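Local structure of oxalate--CoA ligase (5IE2) at residues 17-26 with 226-236; 413-421 with 447-455. The protein belongs to the ANL superfamily of AMP-binding enzymes and has a large N-terminal and a small C-terminal domain. One frame throughout, in Å; residues are numbered along the deposited sequence.

How the contacts relate
Contact 1 comes first along the chain and is complete before contact 2 begins. It pairs strand 21-25 with strand 231-234 in the four-stranded mixed sheet 29-32, 21-25, 231-234, 205-207, within the large N-terminal domain. Contact 2 sets the hairpin 414-416/419-421 against the start of strand 450-459, which belongs to the three-stranded sheet of the C-terminal region. The two share no strand or sheet; the centres of contact 1 and contact 2 are about 49 Å apart and their nearest atoms about 32 Å apart, on opposite sides of the chain's centre. Contact 1 thus closes a long sequence loop inside the large domain, whereas contact 2 is a local join near the C-terminal end.

Contact 1 of 2, residues 17-26 with 226-236; sequences FPDRRALSVS and LGAGAAVTLPA
R21 lies across A231 at the start of a parallel strand pair. Its CB and CG pass A231 CB at 4.2 and 4.1 Å. CG is anti to the backbone N (chi1 -172°), and a bend at chi3 then folds the guanidinium back, so that A231 CB sits under the centre of one face, 3.5 Å from R21 CZ. NE also borders that methyl. At the tip, NH1 donates to S24 OG at 2.9 Å, with the oxygen tilted from the guanidinium plane, and NH2 gives a bond to a water that is also bonded to T233 OG1. S24 OG has a further partner in N30, and NH2 a weak one in S205; the arginine end is thereby held from several directions.

Beneath it runs the parallel backbone ladder: V232 N bonds to A22 O, S24 N to V232 O, L234 N to S24 O at 2.8 Å, and S26 N to L234 O. L23, V232, V25 and L234 share one face of the sheet, where L23 CD1 touches V232 CB at 4.0 Å and L234 CG at 4.1 Å; V67 of helix 67-78 packs on L23 and V25. S24 and T233 occupy the other face. Ahead of the strands, a second water accepts from R20 NE and lies within bonding distance of R21 O and G229 O, and F17 CD2 rests 4.0 Å from G229 CA, where a Schellman motif ends helix 215-227. Strand 21-25 carries a classic beta bulge, A22 and L23 together pairing with L31 of the antiparallel strand 29-32. The whole is a parallel pair at the middle of a mixed sheet, flanked by helices in the N-terminal domain of an ANL-superfamily enzyme.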
loop_
_atom_site.group_PDB
_atom_site.type_symbol
_atom_site.label_atom_id
_atom_site.label_comp_id
_atom_site.label_asym_id
_atom_site.label_seq_id
_atom_site.Cartn_x
_atom_site.Cartn_y
_atom_site.Cartn_z
ATOM N N PHE A 17 -19.058 18.111 -6.654
ATOM C CA PHE A 17 -19.858 16.916 -6.342
ATOM C C PHE A 17 -20.334 16.906 -4.889
ATOM O O PHE A 17 -20.174 15.909 -4.168
ATOM C CB PHE A 17 -19.042 15.641 -6.592
ATOM C CG PHE A 17 -18.563 15.509 -8.019
ATOM C CD1 PHE A 17 -19.496 15.333 -9.045
ATOM C CD2 PHE A 17 -17.189 15.507 -8.317
ATOM C CE1 PHE A 17 -19.098 15.215 -10.391
ATOM C CE2 PHE A 17 -16.758 15.379 -9.672
ATOM C CZ PHE A 17 -17.731 15.195 -10.698
ATOM N N PRO A 18 -20.984 17.999 -4.460
ATOM C CA PRO A 18 -21.232 18.077 -3.012
ATOM C C PRO A 18 -22.154 17.002 -2.468
ATOM O O PRO A 18 -21.959 16.629 -1.305
ATOM C CB PRO A 18 -21.903 19.492 -2.831
ATOM C CG PRO A 18 -22.529 19.795 -4.225
ATOM C CD PRO A 18 -21.466 19.188 -5.197
ATOM N N ASP A 19 -23.140 16.563 -3.244
ATOM C CA ASP A 19 -24.135 15.643 -2.673
ATOM C C ASP A 19 -23.850 14.180 -3.131
ATOM O O ASP A 19 -24.661 13.276 -2.911
ATOM C CB ASP A 19 -25.577 16.129 -3.061
ATOM C CG ASP A 19 -26.584 16.197 -1.848
ATOM O OD1 ASP A 19 -26.195 16.022 -0.666
ATOM O OD2 ASP A 19 -27.812 16.402 -2.095
ATOM N N ARG A 20 -22.703 13.917 -3.763
ATOM C CA ARG A 20 -22.344 12.525 -4.070
ATOM C C ARG A 20 -21.771 11.895 -2.816
ATOM O O ARG A 20 -21.117 12.585 -2.009
ATOM C CB ARG A 20 -21.316 12.457 -5.203
ATOM C CG ARG A 20 -21.862 13.046 -6.514
ATOM C CD ARG A 20 -21.186 12.377 -7.682
ATOM N NE ARG A 20 -21.323 10.932 -7.520
ATOM C CZ ARG A 20 -22.091 10.143 -8.266
ATOM N NH1 ARG A 20 -22.765 10.668 -9.282
ATOM N NH2 ARG A 20 -22.145 8.818 -7.989
ATOM N N ARG A 21 -21.951 10.581 -2.672
ATOM C CA ARG A 21 -21.379 9.886 -1.539
ATOM C C ARG A 21 -19.832 9.923 -1.609
ATOM O O ARG A 21 -19.242 9.723 -2.690
ATOM C CB ARG A 21 -21.881 8.429 -1.519
ATOM C CG ARG A 21 -21.500 7.652 -0.245
ATOM C CD ARG A 21 -22.363 6.373 -0.122
ATOM N NE ARG A 21 -22.075 5.475 -1.222
ATOM C CZ ARG A 21 -21.092 4.565 -1.192
ATOM N NH1 ARG A 21 -20.291 4.447 -0.120
ATOM N NH2 ARG A 21 -20.925 3.774 -2.237
ATOM N N ALA A 22 -19.214 10.155 -0.441
ATOM C CA ALA A 22 -17.766 10.139 -0.300
ATOM C C ALA A 22 -17.286 8.947 0.535
ATOM O O ALA A 22 -16.361 8.254 0.137
ATOM C CB ALA A 22 -17.280 11.458 0.342
ATOM N N LEU A 23 -17.875 8.749 1.721
ATOM C CA LEU A 23 -17.307 7.836 2.720
ATOM C C LEU A 23 -18.428 7.183 3.525
ATOM O O LEU A 23 -19.248 7.883 4.146
ATOM C CB LEU A 23 -16.362 8.608 3.669
ATOM C CG LEU A 23 -15.602 7.745 4.701
ATOM C CD1 LEU A 23 -14.634 6.872 3.977
ATOM C CD2 LEU A 23 -14.778 8.695 5.635
ATOM N N SER A 24 -18.468 5.850 3.502
ATOM C CA SER A 24 -19.434 5.079 4.284
ATOM C C SER A 24 -18.689 4.188 5.226
ATOM O O SER A 24 -17.523 3.836 4.981
ATOM C CB SER A 24 -20.333 4.208 3.385
ATOM O OG SER A 24 -21.131 5.009 2.558
ATOM N N VAL A 25 -19.332 3.902 6.359
ATOM C CA VAL A 25 -18.905 2.826 7.247
ATOM C C VAL A 25 -20.040 1.834 7.176
ATOM O O VAL A 25 -21.194 2.217 7.424
ATOM C CB VAL A 25 -18.682 3.321 8.684
ATOM C CG1 VAL A 25 -18.460 2.117 9.631
ATOM C CG2 VAL A 25 -17.529 4.332 8.726
ATOM N N SER A 26 -19.746 0.619 6.709
ATOM C CA SER A 26 -20.787 -0.374 6.426
ATOM C C SER A 26 -21.789 -0.478 7.601
ATOM O O SER A 26 -21.408 -0.720 8.753
ATOM C CB SER A 26 -20.176 -1.758 6.165
ATOM O OG SER A 26 -21.212 -2.717 5.874
ATOM N N LEU A 226 -11.418 9.655 -3.243
ATOM C CA LEU A 226 -11.995 10.942 -2.807
ATOM C C LEU A 226 -11.621 12.025 -3.812
ATOM O O LEU A 226 -12.415 12.909 -4.143
ATOM C CB LEU A 226 -11.495 11.326 -1.432
ATOM C CG LEU A 226 -11.901 10.391 -0.274
ATOM C CD1 LEU A 226 -11.273 10.947 0.994
ATOM C CD2 LEU A 226 -13.447 10.361 -0.135
ATOM N N GLY A 227 -10.395 11.948 -4.314
ATOM C CA GLY A 227 -9.960 12.939 -5.302
ATOM C C GLY A 227 -10.665 12.862 -6.642
ATOM O O GLY A 227 -10.509 13.800 -7.457
ATOM N N ALA A 228 -11.370 11.740 -6.928
ATOM C CA ALA A 228 -12.190 11.666 -8.137
ATOM C C ALA A 228 -13.667 12.030 -7.929
ATOM O O ALA A 228 -14.464 11.945 -8.897
ATOM C CB ALA A 228 -12.168 10.215 -8.737
ATOM N N GLY A 229 -14.048 12.316 -6.687
ATOM C CA GLY A 229 -15.473 12.478 -6.312
ATOM C C GLY A 229 -16.170 11.123 -6.189
ATOM O O GLY A 229 -17.417 11.035 -6.155
ATOM N N ALA A 230 -15.360 10.063 -6.131
ATOM C CA ALA A 230 -15.858 8.670 -5.983
ATOM C C ALA A 230 -16.176 8.387 -4.509
ATOM O O ALA A 230 -15.983 9.255 -3.629
ATOM C CB ALA A 230 -14.788 7.625 -6.521
ATOM N N ALA A 231 -16.627 7.159 -4.222
ATOM C CA ALA A 231 -16.953 6.768 -2.842
ATOM C C ALA A 231 -16.079 5.622 -2.327
ATOM O O ALA A 231 -15.594 4.768 -3.098
ATOM C CB ALA A 231 -18.449 6.351 -2.739
ATOM N N VAL A 232 -15.917 5.633 -1.022
ATOM C CA VAL A 232 -15.140 4.647 -0.283
ATOM C C VAL A 232 -15.983 4.076 0.828
ATOM O O VAL A 232 -16.603 4.838 1.534
ATOM C CB VAL A 232 -13.878 5.353 0.343
ATOM C CG1 VAL A 232 -13.076 4.387 1.158
ATOM C CG2 VAL A 232 -13.011 5.945 -0.778
ATOM N N THR A 233 -15.953 2.756 1.021
ATOM C CA THR A 233 -16.644 2.143 2.171
ATOM C C THR A 233 -15.632 1.484 3.076
ATOM O O THR A 233 -14.759 0.754 2.607
ATOM C CB THR A 233 -17.683 1.104 1.714
ATOM O OG1 THR A 233 -18.687 1.770 0.922
ATOM C CG2 THR A 233 -18.353 0.366 2.949
ATOM N N LEU A 234 -15.712 1.754 4.371
ATOM C CA LEU A 234 -14.881 1.075 5.361
ATOM C C LEU A 234 -15.699 -0.071 5.965
ATOM O O LEU A 234 -16.870 0.130 6.336
ATOM C CB LEU A 234 -14.451 2.051 6.470
ATOM C CG LEU A 234 -13.851 3.364 5.915
ATOM C CD1 LEU A 234 -13.525 4.308 7.047
ATOM C CD2 LEU A 234 -12.595 2.943 5.101
ATOM N N PRO A 235 -15.101 -1.244 6.077
ATOM C CA PRO A 235 -15.792 -2.348 6.805
ATOM C C PRO A 235 -16.168 -1.975 8.261
ATOM O O PRO A 235 -15.488 -1.214 8.978
ATOM C CB PRO A 235 -14.767 -3.488 6.809
ATOM C CG PRO A 235 -13.858 -3.223 5.584
ATOM C CD PRO A 235 -13.773 -1.649 5.573
ATOM N N ALA A 236 -17.297 -2.531 8.703
ATOM C CA ALA A 236 -17.841 -2.223 10.027
ATOM C C ALA A 236 -16.835 -2.426 11.130
ATOM O O ALA A 236 -16.816 -1.699 12.131
ATOM C CB ALA A 236 -19.120 -3.096 10.292
HETATM O O HOH W 1 -19.541 9.318 -5.307
HETATM O O HOH W 2 -17.997 2.559 -1.581
#

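Contact 2 of 2, residues 413-421 with 447-455; sequences LINRGGEKI and EKYGEEINC
R416 and Y449 stack where a beta hairpin, closed by a type I' turn from R416 to E419, crosses the first residues of strand 450-459. The guanidinium lies flat over one face of the tyrosine ring, planes 24° apart, with R416 CZ 3.8 Å from the centroid of the Y449 ring: a cation-pi pair. Both side chains point the same way. The R416 chain is fully extended from CG to NE, and this straight reach carries the group out beside the ring; K448 CG covers the ring's opposite face.

E452 runs alongside the same arginine but turns its carboxylate by 54° to the guanidinium. R416 NE donates to E452 OE2 on its syn side at 2.8 Å, as part of a salt bridge, while OE1 receives the amide of I453 on its anti side, which fixes the carboxylate's rotation. R416 is therefore held by a ring over one face and an acid at the edge.

Beside this polar cluster, I453 crosses both hairpin strands' isoleucines at about a right angle: I453 CB meets I414 CD1 and I453 CG2 meets I421 CD1, both at 3.8 Å. V426 of helix 423-430 touches I421 and I453, extending this apolar patch. G417 N, at the turn, donates to Y449 O. Farther along, the extended E451 side chain reaches back to N415, whose backbone N-H comes from above the carboxylate plane and points almost straight (176°) at E451 OE2, 2.9 Å from N415 N.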
loop_
_atom_site.group_PDB
_atom_site.type_symbol
_atom_site.label_atom_id
_atom_site.label_comp_id
_atom_site.label_asym_id
_atom_site.label_seq_id
_atom_site.Cartn_x
_atom_site.Cartn_y
_atom_site.Cartn_z
ATOM N N LEU A 413 17.878 -11.299 -4.712
ATOM C CA LEU A 413 18.257 -12.190 -5.808
ATOM C C LEU A 413 19.242 -13.222 -5.283
ATOM O O LEU A 413 20.104 -12.914 -4.438
ATOM C CB LEU A 413 18.878 -11.442 -6.971
ATOM C CG LEU A 413 18.006 -10.347 -7.611
ATOM C CD1 LEU A 413 18.721 -9.737 -8.821
ATOM C CD2 LEU A 413 16.682 -10.922 -8.044
ATOM N N ILE A 414 19.149 -14.439 -5.791
ATOM C CA ILE A 414 19.961 -15.522 -5.248
ATOM C C ILE A 414 21.157 -15.808 -6.119
ATOM O O ILE A 414 21.028 -16.196 -7.274
ATOM C CB ILE A 414 19.080 -16.766 -5.062
ATOM C CG1 ILE A 414 17.941 -16.426 -4.122
ATOM C CG2 ILE A 414 19.891 -17.927 -4.533
ATOM C CD1 ILE A 414 16.875 -17.484 -4.042
ATOM N N ASN A 415 22.351 -15.586 -5.590
ATOM C CA ASN A 415 23.523 -15.729 -6.433
ATOM C C ASN A 415 24.178 -17.113 -6.286
ATOM O O ASN A 415 25.066 -17.321 -5.450
ATOM C CB ASN A 415 24.520 -14.612 -6.142
ATOM C CG ASN A 415 25.578 -14.495 -7.226
ATOM O OD1 ASN A 415 25.743 -15.402 -8.053
ATOM N ND2 ASN A 415 26.297 -13.371 -7.239
ATOM N N ARG A 416 23.730 -18.047 -7.124
ATOM C CA ARG A 416 24.154 -19.439 -7.059
ATOM C C ARG A 416 25.271 -19.725 -8.055
ATOM O O ARG A 416 25.029 -19.890 -9.256
ATOM C CB ARG A 416 22.964 -20.364 -7.308
ATOM C CG ARG A 416 23.329 -21.852 -7.209
ATOM C CD ARG A 416 22.099 -22.755 -7.427
ATOM N NE ARG A 416 22.359 -24.198 -7.255
ATOM C CZ ARG A 416 22.955 -24.962 -8.169
ATOM N NH1 ARG A 416 23.424 -24.417 -9.279
ATOM N NH2 ARG A 416 23.120 -26.263 -7.964
ATOM N N GLY A 417 26.513 -19.731 -7.571
ATOM C CA GLY A 417 27.638 -20.019 -8.423
ATOM C C GLY A 417 27.752 -19.137 -9.649
ATOM O O GLY A 417 28.094 -19.608 -10.738
ATOM N N GLY A 418 27.436 -17.863 -9.494
ATOM C CA GLY A 418 27.523 -16.941 -10.614
ATOM C C GLY A 418 26.217 -16.764 -11.389
ATOM O O GLY A 418 26.102 -15.850 -12.213
ATOM N N GLU A 419 25.229 -17.620 -11.132
ATOM C CA GLU A 419 23.933 -17.452 -11.783
ATOM C C GLU A 419 22.902 -16.872 -10.820
ATOM O O GLU A 419 22.731 -17.401 -9.738
ATOM C CB GLU A 419 23.446 -18.788 -12.329
ATOM C CG GLU A 419 24.379 -19.367 -13.370
ATOM C CD GLU A 419 24.089 -18.830 -14.767
ATOM O OE1 GLU A 419 23.280 -17.875 -14.896
ATOM O OE2 GLU A 419 24.705 -19.334 -15.734
ATOM N N LYS A 420 22.226 -15.787 -11.191
ATOM C CA LYS A 420 21.256 -15.175 -10.298
ATOM C C LYS A 420 19.863 -15.773 -10.517
ATOM O O LYS A 420 19.393 -15.906 -11.649
ATOM C CB LYS A 420 21.225 -13.652 -10.455
ATOM C CG LYS A 420 22.581 -13.003 -10.200
ATOM C CD LYS A 420 22.410 -11.533 -9.862
ATOM C CE LYS A 420 23.711 -10.942 -9.339
ATOM N NZ LYS A 420 24.828 -11.274 -10.281
ATOM N N ILE A 421 19.245 -16.194 -9.426
ATOM C CA ILE A 421 17.899 -16.740 -9.450
ATOM C C ILE A 421 16.929 -15.718 -8.902
ATOM O O ILE A 421 17.171 -15.058 -7.874
ATOM C CB ILE A 421 17.785 -18.052 -8.649
ATOM C CG1 ILE A 421 18.842 -19.047 -9.131
ATOM C CG2 ILE A 421 16.341 -18.626 -8.722
ATOM C CD1 ILE A 421 19.053 -20.223 -8.135
ATOM N N GLU A 447 27.906 -23.574 0.837
ATOM C CA GLU A 447 29.347 -23.507 0.896
ATOM C C GLU A 447 29.937 -23.726 -0.496
ATOM O O GLU A 447 30.997 -23.192 -0.803
ATOM C CB GLU A 447 29.899 -24.496 1.930
ATOM C CG GLU A 447 30.995 -23.858 2.807
ATOM C CD GLU A 447 30.429 -22.941 3.909
ATOM O OE1 GLU A 447 29.769 -23.451 4.838
ATOM O OE2 GLU A 447 30.617 -21.702 3.823
ATOM N N LYS A 448 29.251 -24.479 -1.353
ATOM C CA LYS A 448 29.774 -24.694 -2.703
ATOM C C LYS A 448 29.389 -23.569 -3.674
ATOM O O LYS A 448 30.188 -23.174 -4.518
ATOM C CB LYS A 448 29.291 -26.027 -3.262
ATOM C CG LYS A 448 29.700 -26.234 -4.704
ATOM C CD LYS A 448 29.207 -27.579 -5.227
ATOM C CE LYS A 448 29.674 -27.844 -6.658
ATOM N NZ LYS A 448 29.116 -29.138 -7.139
ATOM N N TYR A 449 28.168 -23.058 -3.585
ATOM C CA TYR A 449 27.731 -22.088 -4.592
ATOM C C TYR A 449 27.646 -20.665 -4.061
ATOM O O TYR A 449 27.322 -19.730 -4.814
ATOM C CB TYR A 449 26.371 -22.483 -5.170
ATOM C CG TYR A 449 26.394 -23.798 -5.901
ATOM C CD1 TYR A 449 25.790 -24.920 -5.356
ATOM C CD2 TYR A 449 27.013 -23.916 -7.128
ATOM C CE1 TYR A 449 25.792 -26.105 -6.011
ATOM C CE2 TYR A 449 27.035 -25.126 -7.791
ATOM C CZ TYR A 449 26.420 -26.217 -7.226
ATOM O OH TYR A 449 26.444 -27.435 -7.879
ATOM N N GLY A 450 27.905 -20.501 -2.766
ATOM C CA GLY A 450 27.805 -19.204 -2.121
ATOM C C GLY A 450 26.401 -19.013 -1.584
ATOM O O GLY A 450 26.194 -18.881 -0.381
ATOM N N GLU A 451 25.423 -18.983 -2.487
ATOM C CA GLU A 451 24.023 -18.960 -2.085
ATOM C C GLU A 451 23.276 -20.085 -2.802
ATOM O O GLU A 451 23.667 -20.509 -3.886
ATOM C CB GLU A 451 23.409 -17.589 -2.374
ATOM C CG GLU A 451 24.054 -16.478 -1.570
ATOM C CD GLU A 451 23.663 -15.079 -2.031
ATOM O OE1 GLU A 451 24.326 -14.108 -1.580
ATOM O OE2 GLU A 451 22.702 -14.932 -2.823
ATOM N N GLU A 452 22.223 -20.578 -2.169
ATOM C CA GLU A 452 21.388 -21.610 -2.747
ATOM C C GLU A 452 19.945 -21.161 -2.587
ATOM O O GLU A 452 19.634 -20.324 -1.759
ATOM C CB GLU A 452 21.666 -22.960 -2.057
ATOM C CG GLU A 452 20.953 -24.198 -2.617
ATOM C CD GLU A 452 21.125 -24.352 -4.126
ATOM O OE1 GLU A 452 20.244 -23.845 -4.864
ATOM O OE2 GLU A 452 22.124 -24.960 -4.579
ATOM N N ILE A 453 19.058 -21.704 -3.398
ATOM C CA ILE A 453 17.649 -21.419 -3.236
ATOM C C ILE A 453 16.954 -22.540 -2.442
ATOM O O ILE A 453 17.182 -23.727 -2.706
ATOM C CB ILE A 453 16.949 -21.240 -4.601
ATOM C CG1 ILE A 453 15.444 -21.093 -4.409
ATOM C CG2 ILE A 453 17.319 -22.410 -5.563
ATOM C CD1 ILE A 453 14.750 -20.553 -5.648
ATOM N N ASN A 454 16.132 -22.115 -1.479
ATOM C CA ASN A 454 15.198 -22.960 -0.747
ATOM C C ASN A 454 13.793 -22.378 -0.871
ATOM O O ASN A 454 13.618 -21.280 -1.385
ATOM C CB ASN A 454 15.580 -23.051 0.726
ATOM C CG ASN A 454 16.753 -23.971 0.996
ATOM O OD1 ASN A 454 17.458 -24.427 0.096
ATOM N ND2 ASN A 454 16.960 -24.248 2.260
ATOM N N CYS A 455 12.783 -23.089 -0.391
ATOM C CA CYS A 455 11.456 -22.518 -0.362
ATOM C C CYS A 455 10.634 -23.111 0.804
ATOM O O CYS A 455 11.046 -24.100 1.391
ATOM C CB CYS A 455 10.746 -22.762 -1.691
ATOM S SG CYS A 455 10.207 -24.478 -1.963
#